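Local coordinates for protein induced by osmotic stress (Scheffersomyces stipitis, PDB 5YWN), which reduces carbonyl compounds such as haloketones, probably with NADPH as hydride donor, as a member of the dihydroflavonol-4-reductase subfamily, at residues Ser155-His158 with Gly159-Tyr163; Asp324-Lys327 with Gln328-Val332; Lys104-Leu107 with Gln108-Asp112. The protein carries 1 engineered substitution. One frame throughout, in Å; residues are numbered along the deposited sequence.

Contact 1: residues Ser155-His158 with Gly159-Tyr163. With NAP (NADP nicotinamide-adenine-dinucleotide phosphate), chain B.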
ATOM      1  N   SER A 155      -7.937  -4.697  19.297  1.00 24.28           N
ATOM      2  CA  SER A 155      -7.104  -3.929  18.410  1.00 21.87           C
ATOM      3  C   SER A 155      -6.432  -2.761  19.103  1.00 24.21           C
ATOM      4  O   SER A 155      -5.377  -2.420  18.761  1.00 24.93           O
ATOM      5  CB  SER A 155      -7.843  -3.546  17.166  1.00 21.70           C
ATOM      6  OG  SER A 155      -8.522  -2.402  17.361  1.00 28.16           O
ATOM      7  N   LYS A 156      -7.059  -2.222  20.123  1.00 19.97           N
ATOM      8  CA  LYS A 156      -6.564  -1.105  20.898  1.00 28.35           C
ATOM      9  C   LYS A 156      -5.253  -1.318  21.684  1.00 27.26           C
ATOM     10  O   LYS A 156      -4.557  -0.422  21.965  1.00 24.84           O
ATOM     11  CB  LYS A 156      -7.632  -0.562  21.860  1.00 26.63           C
ATOM     12  CG  LYS A 156      -8.862   0.016  21.245  1.00 28.11           C
ATOM     13  CD  LYS A 156      -9.942   0.331  22.260  1.00 35.47           C
ATOM     14  CE  LYS A 156      -9.606   1.542  23.077  1.00 39.22           C
ATOM     15  NZ  LYS A 156     -10.504   1.851  24.201  1.00 37.00           N
ATOM     16  N   THR A 157      -4.980  -2.534  22.046  1.00 27.77           N
ATOM     17  CA  THR A 157      -3.995  -2.833  23.058  1.00 29.89           C
ATOM     18  C   THR A 157      -2.567  -2.424  22.755  1.00 30.88           C
ATOM     19  O   THR A 157      -1.847  -2.053  23.619  1.00 30.27           O
ATOM     20  CB  THR A 157      -4.079  -4.282  23.493  1.00 31.42           C
ATOM     21  OG1 THR A 157      -3.850  -5.113  22.384  1.00 25.50           O
ATOM     22  CG2 THR A 157      -5.472  -4.557  24.086  1.00 29.38           C
ATOM     23  N   HIS A 158      -2.189  -2.525  21.503  1.00 27.28           N
ATOM     24  CA  HIS A 158      -0.928  -2.053  21.052  1.00 28.92           C
ATOM     25  C   HIS A 158      -0.859  -1.806  19.561  1.00 28.46           C
ATOM     26  O   HIS A 158      -1.688  -2.234  18.830  1.00 25.86           O
ATOM     27  CB  HIS A 158       0.187  -2.940  21.520  1.00 28.91           C
ATOM     28  CG  HIS A 158       0.144  -4.308  20.970  1.00 28.84           C
ATOM     29  ND1 HIS A 158       0.824  -4.667  19.843  1.00 33.70           N
ATOM     30  CD2 HIS A 158      -0.455  -5.425  21.421  1.00 31.52           C
ATOM     31  CE1 HIS A 158       0.644  -5.951  19.620  1.00 32.20           C
ATOM     32  NE2 HIS A 158      -0.134  -6.431  20.559  1.00 31.48           N
ATOM     33  N   GLY A 159       0.207  -1.156  19.163  1.00 29.48           N
ATOM     34  CA  GLY A 159       0.311  -0.517  17.886  1.00 28.97           C
ATOM     35  C   GLY A 159       0.146  -1.427  16.704  1.00 28.38           C
ATOM     36  O   GLY A 159      -0.574  -1.093  15.836  1.00 26.42           O
ATOM     37  N   VAL A 160       0.754  -2.582  16.716  1.00 24.29           N
ATOM     38  CA  VAL A 160       0.582  -3.507  15.634  1.00 24.45           C
ATOM     39  C   VAL A 160      -0.841  -3.991  15.475  1.00 22.29           C
ATOM     40  O   VAL A 160      -1.340  -3.958  14.425  1.00 22.96           O
ATOM     41  CB  VAL A 160       1.558  -4.700  15.741  1.00 34.68           C
ATOM     42  CG1 VAL A 160       1.264  -5.766  14.733  1.00 27.14           C
ATOM     43  CG2 VAL A 160       2.981  -4.241  15.588  1.00 30.42           C
ATOM     44  N   LEU A 161      -1.466  -4.404  16.560  1.00 24.35           N
ATOM     45  CA  LEU A 161      -2.847  -4.795  16.567  1.00 22.25           C
ATOM     46  C   LEU A 161      -3.754  -3.660  16.179  1.00 20.72           C
ATOM     47  O   LEU A 161      -4.682  -3.872  15.528  1.00 24.19           O
ATOM     48  CB  LEU A 161      -3.264  -5.370  17.880  1.00 25.95           C
ATOM     49  CG  LEU A 161      -2.926  -6.816  18.155  1.00 24.79           C
ATOM     50  CD1 LEU A 161      -3.479  -7.359  19.433  1.00 22.69           C
ATOM     51  CD2 LEU A 161      -3.135  -7.714  16.977  1.00 24.71           C
ATOM     52  N   ALA A 162      -3.424  -2.459  16.569  1.00 21.75           N
ATOM     53  CA  ALA A 162      -4.143  -1.310  16.170  1.00 22.02           C
ATOM     54  C   ALA A 162      -4.121  -1.110  14.656  1.00 21.23           C
ATOM     55  O   ALA A 162      -5.098  -0.831  14.112  1.00 20.97           O
ATOM     56  CB  ALA A 162      -3.630  -0.109  16.873  1.00 25.40           C
ATOM     57  N   TYR A 163      -2.991  -1.313  14.011  1.00 23.71           N
ATOM     58  CA  TYR A 163      -2.908  -1.221  12.557  1.00 20.56           C
ATOM     59  C   TYR A 163      -3.777  -2.256  11.905  1.00 20.32           C
ATOM     60  O   TYR A 163      -4.499  -1.938  11.060  1.00 21.27           O
ATOM     61  CB  TYR A 163      -1.494  -1.343  12.027  1.00 23.75           C
ATOM     62  CG  TYR A 163      -1.392  -1.330  10.527  1.00 23.77           C
ATOM     63  CD1 TYR A 163      -1.509  -0.178   9.824  1.00 21.54           C
ATOM     64  CD2 TYR A 163      -1.197  -2.482   9.832  1.00 25.35           C
ATOM     65  CE1 TYR A 163      -1.424  -0.171   8.464  1.00 22.43           C
ATOM     66  CE2 TYR A 163      -1.085  -2.484   8.465  1.00 22.74           C
ATOM     67  CZ  TYR A 163      -1.222  -1.324   7.789  1.00 22.68           C
ATOM     68  OH  TYR A 163      -1.139  -1.346   6.476  1.00 25.44           O
TER
HETATM   69  PA  NAP B 401       3.705   5.149   4.064  1.00 25.43           P
HETATM   70  O1A NAP B 401       4.812   5.091   3.039  1.00 24.87           O
HETATM   71  O2A NAP B 401       3.995   5.644   5.461  1.00 27.30           O
HETATM   72  O5B NAP B 401       2.503   6.033   3.457  1.00 25.65           O
HETATM   73  C5B NAP B 401       1.538   6.632   4.319  1.00 29.11           C
HETATM   74  C4B NAP B 401       1.171   8.016   3.798  1.00 27.40           C
HETATM   75  O4B NAP B 401      -0.115   8.402   4.295  1.00 28.83           O
HETATM   76  C3B NAP B 401       2.177   9.066   4.244  1.00 29.98           C
HETATM   77  O3B NAP B 401       2.811   9.673   3.114  1.00 31.97           O
HETATM   78  C2B NAP B 401       1.396  10.094   5.038  1.00 27.18           C
HETATM   79  O2B NAP B 401       1.506  11.383   4.441  1.00 28.78           O
HETATM   80  C1B NAP B 401      -0.050   9.622   5.039  1.00 28.47           C
HETATM   81  N9A NAP B 401      -0.512   9.395   6.432  1.00 30.58           N
HETATM   82  C8A NAP B 401      -0.033   8.459   7.274  1.00 30.14           C
HETATM   83  N7A NAP B 401      -0.672   8.521   8.471  1.00 29.22           N
HETATM   84  C5A NAP B 401      -1.579   9.512   8.403  1.00 29.03           C
HETATM   85  C6A NAP B 401      -2.585  10.107   9.312  1.00 29.78           C
HETATM   86  N6A NAP B 401      -2.754   9.640  10.573  1.00 32.69           N
HETATM   87  N1A NAP B 401      -3.328  11.134   8.841  1.00 30.57           N
HETATM   88  C2A NAP B 401      -3.178  11.614   7.592  1.00 28.67           C
HETATM   89  N3A NAP B 401      -2.282  11.117   6.720  1.00 31.59           N
HETATM   90  C4A NAP B 401      -1.469  10.087   7.056  1.00 29.16           C
HETATM   91  O3  NAP B 401       3.043   3.685   4.174  1.00 26.76           O
HETATM   92  PN  NAP B 401       2.981   2.718   2.890  1.00 24.11           P
HETATM   93  O1N NAP B 401       3.789   1.479   3.191  1.00 25.88           O
HETATM   94  O2N NAP B 401       3.294   3.541   1.662  1.00 20.65           O
HETATM   95  O5D NAP B 401       1.426   2.304   2.834  1.00 26.85           O
HETATM   96  C5D NAP B 401       0.552   2.901   1.878  1.00 28.39           C
HETATM   97  C4D NAP B 401      -0.866   2.378   2.075  1.00 20.40           C
HETATM   98  O4D NAP B 401      -0.969   1.036   1.587  1.00 23.84           O
HETATM   99  C3D NAP B 401      -1.266   2.371   3.542  1.00 26.34           C
HETATM  100  O3D NAP B 401      -2.364   3.260   3.772  1.00 24.14           O
HETATM  101  C2D NAP B 401      -1.654   0.944   3.871  1.00 23.48           C
HETATM  102  O2D NAP B 401      -3.004   0.880   4.341  1.00 26.51           O
HETATM  103  C1D NAP B 401      -1.494   0.152   2.582  1.00 21.38           C
HETATM  104  N1N NAP B 401      -0.586  -0.980   2.795  1.00 21.83           N
HETATM  105  C2N NAP B 401       0.726  -0.829   2.568  1.00 25.77           C
HETATM  106  C3N NAP B 401       1.604  -1.889   2.764  1.00 24.14           C
HETATM  107  C7N NAP B 401       3.071  -1.713   2.506  1.00 23.03           C
HETATM  108  O7N NAP B 401       3.855  -2.555   2.913  1.00 23.40           O
HETATM  109  N7N NAP B 401       3.482  -0.636   1.837  1.00 27.07           N
HETATM  110  C4N NAP B 401       1.112  -3.111   3.199  1.00 21.46           C
HETATM  111  C5N NAP B 401      -0.250  -3.241   3.428  1.00 21.80           C
HETATM  112  C6N NAP B 401      -1.085  -2.150   3.216  1.00 21.03           C
HETATM  113  P2B NAP B 401       2.686  12.388   4.878  1.00 30.98           P
HETATM  114  O1X NAP B 401       2.117  13.759   4.602  1.00 32.07           O
HETATM  115  O2X NAP B 401       2.901  12.084   6.340  1.00 27.07           O
HETATM  116  O3X NAP B 401       3.841  12.002   3.985  1.00 27.27           O
HETATM  117  O   HOH W   1       3.069  -2.799  18.467  1.00 40.56           O
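The carbonyl oxygen of His158 accepts the backbone N-H of Ala162, with His158 O and Ala162 N 2.9 Å apart and an angle of 157° at the hydrogen. This bond opens helix 159-181, for which His158 is the N-cap residue. The imidazole does not cap the helix directly. Its CG stands between the backbone N and the carbonyl carbon (chi1 65°), which folds the ring back beside the first turn, and a water in the plane of the ring links it to that turn. The water accepts from Val160 N at 2.9 Å and also meets His158 ND1 at 3.2 Å, so a first-turn N-H still finds a partner.

Leu161 approaches the ring from one face. Its CB lies 4.2 Å above the imidazole plane, displaced toward the rim, while CD1 reaches His158 NE2 at 3.6 Å. The same methyl runs alongside Thr157, with Leu161 CD1 3.7 Å from Thr157 OG1, a hydroxyl that is hydrogen-bonded to Gln154 O. A branched apolar residue suits this place because it fills the angle between ring and threonine and also touches Leu150. An alanine here would keep the carbon over the ring but lose CG and both methyls, which would probably open a gap beside Thr157 and let the imidazole turn more freely.

Tyr163 leaves the helix on another side, and its OH comes to 3.4 Å from NAP C6N. The spacing to Lys167 is that of the Tyr-X-X-X-Lys motif of short-chain dehydrogenases, so the helix that begins after His158 probably holds the tyrosine in place beside the nicotinamide.

Contact 2: residues Asp324-Lys327 with Gln328-Val332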
ATOM      1  N   ASP A 324      15.905  -4.535  -7.959  1.00 23.91           N
ATOM      2  CA  ASP A 324      15.546  -3.215  -8.395  1.00 24.42           C
ATOM      3  C   ASP A 324      15.599  -2.263  -7.203  1.00 25.00           C
ATOM      4  O   ASP A 324      16.029  -1.189  -7.340  1.00 24.68           O
ATOM      5  CB  ASP A 324      14.162  -3.200  -9.067  1.00 25.66           C
ATOM      6  CG  ASP A 324      14.178  -3.768 -10.486  1.00 32.15           C
ATOM      7  OD1 ASP A 324      15.242  -4.089 -10.984  1.00 32.04           O
ATOM      8  OD2 ASP A 324      13.127  -3.879 -11.088  1.00 31.73           O
ATOM      9  N   SER A 325      15.142  -2.704  -6.043  1.00 21.06           N
ATOM     10  CA  SER A 325      15.135  -1.864  -4.880  1.00 21.86           C
ATOM     11  C   SER A 325      16.559  -1.502  -4.409  1.00 24.40           C
ATOM     12  O   SER A 325      16.844  -0.392  -4.129  1.00 25.03           O
ATOM     13  CB  SER A 325      14.259  -2.475  -3.775  1.00 24.55           C
ATOM     14  OG  SER A 325      14.246  -1.725  -2.608  1.00 26.39           O
ATOM     15  N   ILE A 326      17.425  -2.501  -4.362  1.00 26.94           N
ATOM     16  CA  ILE A 326      18.811  -2.342  -4.005  1.00 22.80           C
ATOM     17  C   ILE A 326      19.637  -1.523  -4.979  1.00 23.52           C
ATOM     18  O   ILE A 326      20.396  -0.736  -4.565  1.00 23.97           O
ATOM     19  CB  ILE A 326      19.462  -3.681  -3.655  1.00 24.02           C
ATOM     20  CG1 ILE A 326      18.885  -4.180  -2.352  1.00 27.36           C
ATOM     21  CG2 ILE A 326      20.959  -3.560  -3.490  1.00 24.41           C
ATOM     22  CD1 ILE A 326      18.733  -5.626  -2.297  1.00 30.06           C
ATOM     23  N   LYS A 327      19.433  -1.728  -6.261  1.00 22.16           N
ATOM     24  CA  LYS A 327      20.141  -0.991  -7.288  1.00 26.40           C
ATOM     25  C   LYS A 327      19.865   0.474  -7.086  1.00 29.96           C
ATOM     26  O   LYS A 327      20.749   1.234  -7.136  1.00 26.57           O
ATOM     27  CB  LYS A 327      19.680  -1.370  -8.670  1.00 25.14           C
ATOM     28  CG  LYS A 327      20.466  -2.473  -9.274  1.00 34.33           C
ATOM     29  CD  LYS A 327      20.080  -2.843 -10.696  1.00 38.95           C
ATOM     30  CE  LYS A 327      20.818  -4.089 -11.141  1.00 39.70           C
ATOM     31  NZ  LYS A 327      20.059  -4.969 -12.079  1.00 52.16           N
ATOM     32  N   GLN A 328      18.626   0.833  -6.787  1.00 25.60           N
ATOM     33  CA  GLN A 328      18.312   2.204  -6.532  1.00 24.79           C
ATOM     34  C   GLN A 328      19.030   2.801  -5.340  1.00 27.10           C
ATOM     35  O   GLN A 328      19.506   3.875  -5.423  1.00 28.04           O
ATOM     36  CB  GLN A 328      16.826   2.401  -6.360  1.00 27.54           C
ATOM     37  CG  GLN A 328      16.421   3.839  -6.182  1.00 28.24           C
ATOM     38  CD  GLN A 328      14.941   4.042  -6.200  1.00 31.18           C
ATOM     39  OE1 GLN A 328      14.234   3.440  -5.457  1.00 26.80           O
ATOM     40  NE2 GLN A 328      14.489   4.914  -7.055  1.00 27.46           N
ATOM     41  N   VAL A 329      19.066   2.098  -4.237  1.00 27.05           N
ATOM     42  CA  VAL A 329      19.715   2.589  -3.065  1.00 29.75           C
ATOM     43  C   VAL A 329      21.224   2.757  -3.311  1.00 31.69           C
ATOM     44  O   VAL A 329      21.800   3.689  -2.888  1.00 29.98           O
ATOM     45  CB  VAL A 329      19.432   1.732  -1.825  1.00 32.41           C
ATOM     46  CG1 VAL A 329      20.331   2.156  -0.668  1.00 31.84           C
ATOM     47  CG2 VAL A 329      17.977   1.822  -1.444  1.00 26.97           C
ATOM     48  N   LEU A 330      21.810   1.831  -4.016  1.00 29.19           N
ATOM     49  CA  LEU A 330      23.211   1.937  -4.375  1.00 34.56           C
ATOM     50  C   LEU A 330      23.474   3.138  -5.282  1.00 35.62           C
ATOM     51  O   LEU A 330      24.400   3.844  -5.080  1.00 35.80           O
ATOM     52  CB  LEU A 330      23.745   0.666  -4.983  1.00 24.44           C
ATOM     53  CG  LEU A 330      23.748  -0.552  -4.106  1.00 28.15           C
ATOM     54  CD1 LEU A 330      24.320  -1.748  -4.766  1.00 27.92           C
ATOM     55  CD2 LEU A 330      24.428  -0.312  -2.816  1.00 35.67           C
ATOM     56  N   LYS A 331      22.625   3.357  -6.246  1.00 32.45           N
ATOM     57  CA  LYS A 331      22.798   4.445  -7.163  1.00 37.35           C
ATOM     58  C   LYS A 331      22.844   5.771  -6.452  1.00 38.05           C
ATOM     59  O   LYS A 331      23.606   6.619  -6.764  1.00 39.40           O
ATOM     60  CB  LYS A 331      21.674   4.448  -8.162  1.00 34.24           C
ATOM     61  CG  LYS A 331      21.762   5.522  -9.218  1.00 41.51           C
ATOM     62  CD  LYS A 331      20.807   5.262 -10.352  1.00 40.85           C
ATOM     63  CE  LYS A 331      20.403   6.501 -11.099  1.00 41.22           C
ATOM     64  NZ  LYS A 331      19.175   6.276 -11.870  1.00 42.59           N
ATOM     65  N   VAL A 332      22.013   5.911  -5.466  1.00 37.16           N
ATOM     66  CA  VAL A 332      21.905   7.154  -4.764  1.00 40.30           C
ATOM     67  C   VAL A 332      22.997   7.338  -3.702  1.00 39.89           C
ATOM     68  O   VAL A 332      23.270   8.410  -3.281  1.00 42.12           O
ATOM     69  CB  VAL A 332      20.484   7.326  -4.255  1.00 37.42           C
ATOM     70  CG1 VAL A 332      20.312   8.704  -3.696  1.00 44.09           C
ATOM     71  CG2 VAL A 332      19.530   7.188  -5.407  1.00 36.95           C
TER
HETATM   72  O   HOH W   2      14.962   1.654  -3.484  1.00 28.43           O
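Ile326 and Leu330 lie side by side one helical turn apart and point the same way, with Ile326 CG2 4.0 Å from Leu330 CD1. Leu330 CG also rests 3.4 Å from Ile326 O, the oxygen that accepts Leu330 N at 3.0 Å in a nearly straight bond (168°). Phe279 is touched by both side chains, and Ile326 reaches Val216 as well, so branched aliphatic residues suit this stripe of the helix. The isoleucine places CG2 opposite its backbone N, beside the carbonyl carbon, and that puts this methyl on the leucine side.

Gln328 makes a more polar kind of packing. It is buried, and its chain is extended, carrying the amide out to OE1 and NE2. A water donates to Gln328 OE1 at 2.8 Å and to Ser325 O at 2.9 Å, tying the amide to the preceding turn; OE1 also accepts from Gln199 N, while NE2 is hydrogen-bonded to Asp202 OD1. With both ends of its amide engaged, a glutamine can be buried here.

The i, i+4 aliphatic pair belongs to the inward stripe of an amphipathic helix, 318-332, the last of the chain, which packs on helix 211-217 through Ile326 and Val329 and hydrogen-bonds to it through Ser325 OG and Asn217. Its backbone bonds are of unequal strength: those from Gln328 N to Asp324 O and from Val329 N to Ser325 O are weak, both at 3.3 Å.

The solvent side is looser. Lys327 is exposed and adds little beyond its backbone oxygen, which accepts Lys331 N at 3.0 Å. Lys331 is exposed too, but its extended chain carries NZ away to a salt bridge with Asp202.

Contact 3: residues Lys104-Leu107 with Gln108-Asp112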
ATOM      1  N   LYS A 104     -14.449   7.055   6.455  1.00 20.99           N
ATOM      2  CA  LYS A 104     -15.841   7.372   6.505  1.00 25.64           C
ATOM      3  C   LYS A 104     -16.102   8.815   6.016  1.00 24.15           C
ATOM      4  O   LYS A 104     -16.969   9.051   5.257  1.00 24.26           O
ATOM      5  CB  LYS A 104     -16.313   7.239   7.965  1.00 22.33           C
ATOM      6  CG  LYS A 104     -16.511   5.833   8.465  1.00 20.09           C
ATOM      7  CD  LYS A 104     -17.229   5.788   9.789  1.00 25.93           C
ATOM      8  CE  LYS A 104     -17.248   4.407  10.360  1.00 30.70           C
ATOM      9  NZ  LYS A 104     -18.029   4.269  11.597  1.00 39.12           N
ATOM     10  N   TYR A 105     -15.313   9.746   6.466  1.00 23.11           N
ATOM     11  CA  TYR A 105     -15.400  11.139   6.060  1.00 25.86           C
ATOM     12  C   TYR A 105     -15.022  11.438   4.577  1.00 27.02           C
ATOM     13  O   TYR A 105     -15.596  12.290   3.975  1.00 25.93           O
ATOM     14  CB  TYR A 105     -14.733  12.053   7.075  1.00 22.93           C
ATOM     15  CG  TYR A 105     -15.282  11.916   8.472  1.00 24.81           C
ATOM     16  CD1 TYR A 105     -16.424  11.222   8.722  1.00 28.39           C
ATOM     17  CD2 TYR A 105     -14.638  12.473   9.532  1.00 28.30           C
ATOM     18  CE1 TYR A 105     -16.925  11.101   9.988  1.00 31.75           C
ATOM     19  CE2 TYR A 105     -15.125  12.381  10.795  1.00 30.98           C
ATOM     20  CZ  TYR A 105     -16.259  11.673  11.016  1.00 32.58           C
ATOM     21  OH  TYR A 105     -16.732  11.587  12.251  1.00 38.11           O
ATOM     22  N   VAL A 106     -14.055  10.725   4.037  1.00 24.06           N
ATOM     23  CA  VAL A 106     -13.711  10.893   2.645  1.00 23.72           C
ATOM     24  C   VAL A 106     -14.914  10.499   1.777  1.00 24.52           C
ATOM     25  O   VAL A 106     -15.285  11.201   0.927  1.00 20.72           O
ATOM     26  CB  VAL A 106     -12.504  10.010   2.253  1.00 27.38           C
ATOM     27  CG1 VAL A 106     -12.358   9.796   0.774  1.00 25.39           C
ATOM     28  CG2 VAL A 106     -11.240  10.607   2.760  1.00 30.93           C
ATOM     29  N   LEU A 107     -15.468   9.346   2.057  1.00 23.07           N
ATOM     30  CA  LEU A 107     -16.546   8.856   1.291  1.00 21.84           C
ATOM     31  C   LEU A 107     -17.756   9.791   1.367  1.00 23.60           C
ATOM     32  O   LEU A 107     -18.361  10.036   0.404  1.00 23.22           O
ATOM     33  CB  LEU A 107     -16.893   7.442   1.685  1.00 21.47           C
ATOM     34  CG  LEU A 107     -15.829   6.388   1.473  1.00 20.13           C
ATOM     35  CD1 LEU A 107     -16.204   5.090   2.139  1.00 22.23           C
ATOM     36  CD2 LEU A 107     -15.518   6.196   0.025  1.00 18.42           C
ATOM     37  N   GLN A 108     -18.045  10.289   2.535  1.00 23.40           N
ATOM     38  CA  GLN A 108     -19.107  11.198   2.703  1.00 26.14           C
ATOM     39  C   GLN A 108     -18.852  12.507   1.926  1.00 22.93           C
ATOM     40  O   GLN A 108     -19.724  13.028   1.343  1.00 24.67           O
ATOM     41  CB  GLN A 108     -19.370  11.468   4.163  1.00 24.85           C
ATOM     42  CG  GLN A 108     -20.533  12.385   4.388  1.00 29.06           C
ATOM     43  CD  GLN A 108     -21.850  11.748   4.082  1.00 33.58           C
ATOM     44  OE1 GLN A 108     -22.182  10.746   4.625  1.00 35.06           O
ATOM     45  NE2 GLN A 108     -22.594  12.347   3.227  1.00 33.36           N
ATOM     46  N   SER A 109     -17.631  12.973   1.941  1.00 24.13           N
ATOM     47  CA  SER A 109     -17.252  14.178   1.209  1.00 26.40           C
ATOM     48  C   SER A 109     -17.467  13.982  -0.285  1.00 24.12           C
ATOM     49  O   SER A 109     -17.991  14.823  -0.908  1.00 26.54           O
ATOM     50  CB  SER A 109     -15.815  14.587   1.473  1.00 23.50           C
ATOM     51  OG  SER A 109     -15.619  15.144   2.711  1.00 28.19           O
ATOM     52  N   ILE A 110     -17.103  12.838  -0.810  1.00 22.46           N
ATOM     53  CA  ILE A 110     -17.263  12.537  -2.216  1.00 22.93           C
ATOM     54  C   ILE A 110     -18.743  12.571  -2.587  1.00 25.65           C
ATOM     55  O   ILE A 110     -19.105  13.180  -3.522  1.00 20.77           O
ATOM     56  CB  ILE A 110     -16.625  11.185  -2.597  1.00 18.56           C
ATOM     57  CG1 ILE A 110     -15.117  11.268  -2.538  1.00 20.95           C
ATOM     58  CG2 ILE A 110     -17.050  10.728  -3.958  1.00 22.83           C
ATOM     59  CD1 ILE A 110     -14.389   9.972  -2.558  1.00 19.10           C
ATOM     60  N   LYS A 111     -19.574  11.947  -1.786  1.00 23.86           N
ATOM     61  CA  LYS A 111     -20.983  11.981  -2.023  1.00 23.04           C
ATOM     62  C   LYS A 111     -21.571  13.377  -1.906  1.00 26.08           C
ATOM     63  O   LYS A 111     -22.389  13.723  -2.661  1.00 29.97           O
ATOM     64  CB  LYS A 111     -21.717  11.007  -1.136  1.00 30.78           C
ATOM     65  CG  LYS A 111     -23.198  10.991  -1.352  1.00 23.73           C
ATOM     66  CD  LYS A 111     -23.897  10.032  -0.454  1.00 31.33           C
ATOM     67  CE  LYS A 111     -25.354   9.947  -0.824  1.00 30.97           C
ATOM     68  NZ  LYS A 111     -26.153   9.705   0.363  1.00 33.10           N
ATOM     69  N   ASP A 112     -21.146  14.135  -0.921  1.00 28.58           N
ATOM     70  CA  ASP A 112     -21.631  15.465  -0.739  1.00 28.61           C
ATOM     71  C   ASP A 112     -21.245  16.452  -1.876  1.00 25.20           C
ATOM     72  O   ASP A 112     -22.035  17.192  -2.308  1.00 25.60           O
ATOM     73  CB  ASP A 112     -21.142  16.060   0.582  1.00 30.81           C
ATOM     74  CG  ASP A 112     -21.715  15.392   1.830  1.00 34.08           C
ATOM     75  OD1 ASP A 112     -22.613  14.597   1.760  1.00 34.39           O
ATOM     76  OD2 ASP A 112     -21.215  15.672   2.904  1.00 35.93           O
TER
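Val106 lays its CG1 alongside the end of Ile110, one turn further on, with Val106 CG1 3.9 Å from Ile110 CD1. The two side chains point the same way, toward the central sheet, where both touch Phe77 of strand 74-79. The isoleucine carries CG1 away from the carbonyl carbon, beside its own backbone N (chi1 -70°), and this turns the longer branch back along the helix: Ile110 CG1 comes within 3.5 Å of Val106 O. The same oxygen accepts Ile110 N at 3.0 Å, so side chain and backbone fasten one pair of residues together. Beta-branched residues suit a surface of this kind, being compact and restricted in rotation.

Leu107 extends the apolar face to Val120 of strand 119-123 and, on another flank, to Ala174 and Phe177 of helix 159-181. Its carbonyl oxygen accepts Lys111 N at 3.1 Å. Ser109 is small enough to be buried close to the backbone, and its hydroxyl is hydrogen-bonded to Asp65.

On the flank turned to helix 159-181 the residues are mixed. Gln108 lies against Phe177, and its chain bends at the second torsion (chi2 71°), which brings the amide round to Asp112; NE2 of Gln108 donates to OD1 of Asp112 at 2.7 Å. The acceptor lies in the amide plane, but the donor meets the syn side of the carboxylate 34° out of that group's plane. Lys111 sends its amine toward Glu181 in a long, weak ion pair.

Largely apolar toward the strands and more polar on its other sides, helix 91-113 has the amphipathic build of the crossover helix in a beta-alpha-beta unit, here joining parallel strands 74-79 and 119-123 of a Rossmann fold.

In the fold
The contacts follow one another along the chain as 3, 1 and 2, and none touches another. Contact 1 is the one that reaches the cofactor directly, through Tyr163. Contact 3 lies on helix 91-113, which meets helix 159-181 of contact 1 beside the Rossmann sheet; the centres of contacts 1 and 3 are 26 Å apart, and the Val106 side chain is about 9 Å from NADP. Contact 2, on the final helix, has its centre 33 Å from that of contact 1 and 39 Å from that of contact 3, which lies on the opposite side of the chain's centre. Even so, its Ser325 side chain comes about 6 Å from that of Tyr13, which binds NADP, and about 12 Å from the cofactor itself.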